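PDB 2F5Y: regulator of G-protein signalling 3 isoform 1 from Homo sapiens, which probably regulates G-protein signalling and carries a PDZ domain, a module that as a rule binds the carboxyl-terminal tails of partner proteins. Local coordinates for residues 35-39 with 40-44. Sequence-based numbering, arbitrary orientation.
Sequences GPAER and AGLQQ. With SO4 (sulfate ion), chain C.
Ala40 N reaches back to Pro36 O (3.1 Å) across one turn of the short helix 36-40 of this PDZ domain, and the chain then leaves the helix through a Schellman motif at Gly41. There Leu42 N bonds to Ala37 O (3.0 Å), while Gly41 N makes only weak bonds to Ala37 O and Glu38 O. Gly41 has a phi of 114°, at which a side chain would press on the preceding carbonyl oxygen; glycine avoids that clash. Past this turn, the side chain of Leu42 packs against Ala37, with Leu42 CD2 3.8 Å from Ala37 CB. With CG anti to the backbone N (chi1 -156°), the isobutyl group enters the core, where Val28, Val31, Leu77 and Val79 meet it and Phe18 touches both Leu42 and Ala37. A lone methyl suits Ala37, which is buried and touches Leu42, Phe18 and Ile9 of strand 3-10. At the other end of the helix, proline fits the first turn because the amide it lacks would have no acceptor within the helix, and its ring touches Ile9. Replacing Pro36 by an alanine removes CG and CD, which would probably leave Ile9 less well covered and the helix start freer to move. Glu38 OE1 accepts a hydrogen bond from Gly34 N, just before the N-cap residue Gly35, and OE2 has a weak one with Ser33 OG. Arg39 CG lies between the backbone N and the carbonyl carbon (chi1 64°), and the chain, extended from CG to NE, carries the guanidinium back past Pro36, whose CA lies against one face near its rim. The sulfate, probably from the crystallisation liquor and also bound by Lys13 N, sits at the guanidinium edge, with its sulfur in the plane. Arg39 NH1 makes a weak bond to sulfate O2, whereas Arg39 NH2 donates to sulfate O4 at 2.9 Å.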
loop_
_atom_site.group_PDB
_atom_site.type_symbol
_atom_site.label_atom_id
_atom_site.label_comp_id
_atom_site.label_asym_id
_atom_site.label_seq_id
_atom_site.Cartn_x
_atom_site.Cartn_y
_atom_site.Cartn_z
ATOM N N GLY A 35 -6.263 -11.385 3.582
ATOM C CA GLY A 35 -4.904 -11.368 3.027
ATOM C C GLY A 35 -3.978 -10.579 3.928
ATOM O O GLY A 35 -4.434 -9.994 4.906
ATOM N N PRO A 36 -2.672 -10.529 3.592
ATOM C CA PRO A 36 -1.717 -9.781 4.402
ATOM C C PRO A 36 -2.134 -8.348 4.706
ATOM O O PRO A 36 -2.045 -7.932 5.848
ATOM C CB PRO A 36 -0.451 -9.813 3.555
ATOM C CG PRO A 36 -0.568 -11.058 2.767
ATOM C CD PRO A 36 -2.006 -11.182 2.446
ATOM N N ALA A 37 -2.596 -7.609 3.698
ATOM C CA ALA A 37 -2.925 -6.190 3.851
ATOM C C ALA A 37 -4.147 -5.933 4.749
ATOM O O ALA A 37 -4.135 -5.006 5.556
ATOM C CB ALA A 37 -3.130 -5.552 2.492
ATOM N N GLU A 38 -5.192 -6.745 4.624
ATOM C CA GLU A 38 -6.394 -6.539 5.424
ATOM C C GLU A 38 -6.076 -6.652 6.908
ATOM O O GLU A 38 -6.456 -5.803 7.712
ATOM C CB GLU A 38 -7.478 -7.568 5.085
ATOM C CG GLU A 38 -8.855 -7.218 5.681
ATOM C CD GLU A 38 -9.794 -8.406 5.768
ATOM O OE1 GLU A 38 -9.368 -9.467 6.278
ATOM O OE2 GLU A 38 -10.960 -8.285 5.338
ATOM N N ARG A 39 -5.402 -7.726 7.288
ATOM C CA ARG A 39 -5.190 -7.955 8.706
ATOM C C ARG A 39 -4.091 -7.061 9.282
ATOM O O ARG A 39 -4.101 -6.774 10.476
ATOM C CB ARG A 39 -5.002 -9.433 9.011
ATOM C CG ARG A 39 -3.815 -10.017 8.401
ATOM C CD ARG A 39 -3.707 -11.457 8.738
ATOM N NE ARG A 39 -2.511 -11.964 8.085
ATOM C CZ ARG A 39 -2.492 -12.702 6.982
ATOM N NH1 ARG A 39 -3.616 -13.116 6.399
ATOM N NH2 ARG A 39 -1.329 -13.056 6.479
ATOM N N ALA A 40 -3.194 -6.581 8.424
ATOM C CA ALA A 40 -2.284 -5.479 8.763
ATOM C C ALA A 40 -3.019 -4.160 9.062
ATOM O O ALA A 40 -2.502 -3.323 9.813
ATOM C CB ALA A 40 -1.250 -5.251 7.630
ATOM N N GLY A 41 -4.195 -3.964 8.460
ATOM C CA GLY A 41 -4.991 -2.743 8.667
ATOM C C GLY A 41 -5.157 -1.818 7.451
ATOM O O GLY A 41 -5.824 -0.797 7.542
ATOM N N LEU A 42 -4.580 -2.161 6.302
ATOM C CA LEU A 42 -4.831 -1.390 5.081
ATOM C C LEU A 42 -6.321 -1.437 4.730
ATOM O O LEU A 42 -7.015 -2.390 5.061
ATOM C CB LEU A 42 -4.008 -1.954 3.925
ATOM C CG LEU A 42 -3.671 -1.050 2.745
ATOM C CD1 LEU A 42 -2.744 0.061 3.179
ATOM C CD2 LEU A 42 -3.049 -1.876 1.643
ATOM N N GLN A 43 -6.819 -0.390 4.096
ATOM C CA GLN A 43 -8.201 -0.375 3.664
ATOM C C GLN A 43 -8.352 0.469 2.418
ATOM O O GLN A 43 -7.506 1.302 2.111
ATOM C CB GLN A 43 -9.127 0.119 4.781
ATOM C CG GLN A 43 -8.931 1.560 5.175
ATOM C CD GLN A 43 -9.797 1.947 6.349
ATOM O OE1 GLN A 43 -9.873 1.220 7.332
ATOM N NE2 GLN A 43 -10.454 3.102 6.254
ATOM N N GLN A 44 -9.441 0.225 1.700
ATOM C CA GLN A 44 -9.710 0.925 0.461
ATOM C C GLN A 44 -9.815 2.430 0.704
ATOM O O GLN A 44 -10.202 2.855 1.795
ATOM C CB GLN A 44 -10.982 0.377 -0.186
ATOM C CG GLN A 44 -12.242 0.664 0.579
ATOM C CD GLN A 44 -13.411 -0.176 0.090
ATOM O OE1 GLN A 44 -13.411 -1.405 0.223
ATOM N NE2 GLN A 44 -14.418 0.485 -0.475
HETATM S S SO4 C . -1.313 -15.142 3.222
HETATM O O1 SO4 C . -0.740 -14.797 1.920
HETATM O O2 SO4 C . -2.553 -14.382 3.363
HETATM O O3 SO4 C . -1.575 -16.577 3.265
HETATM O O4 SO4 C . -0.416 -14.845 4.335
#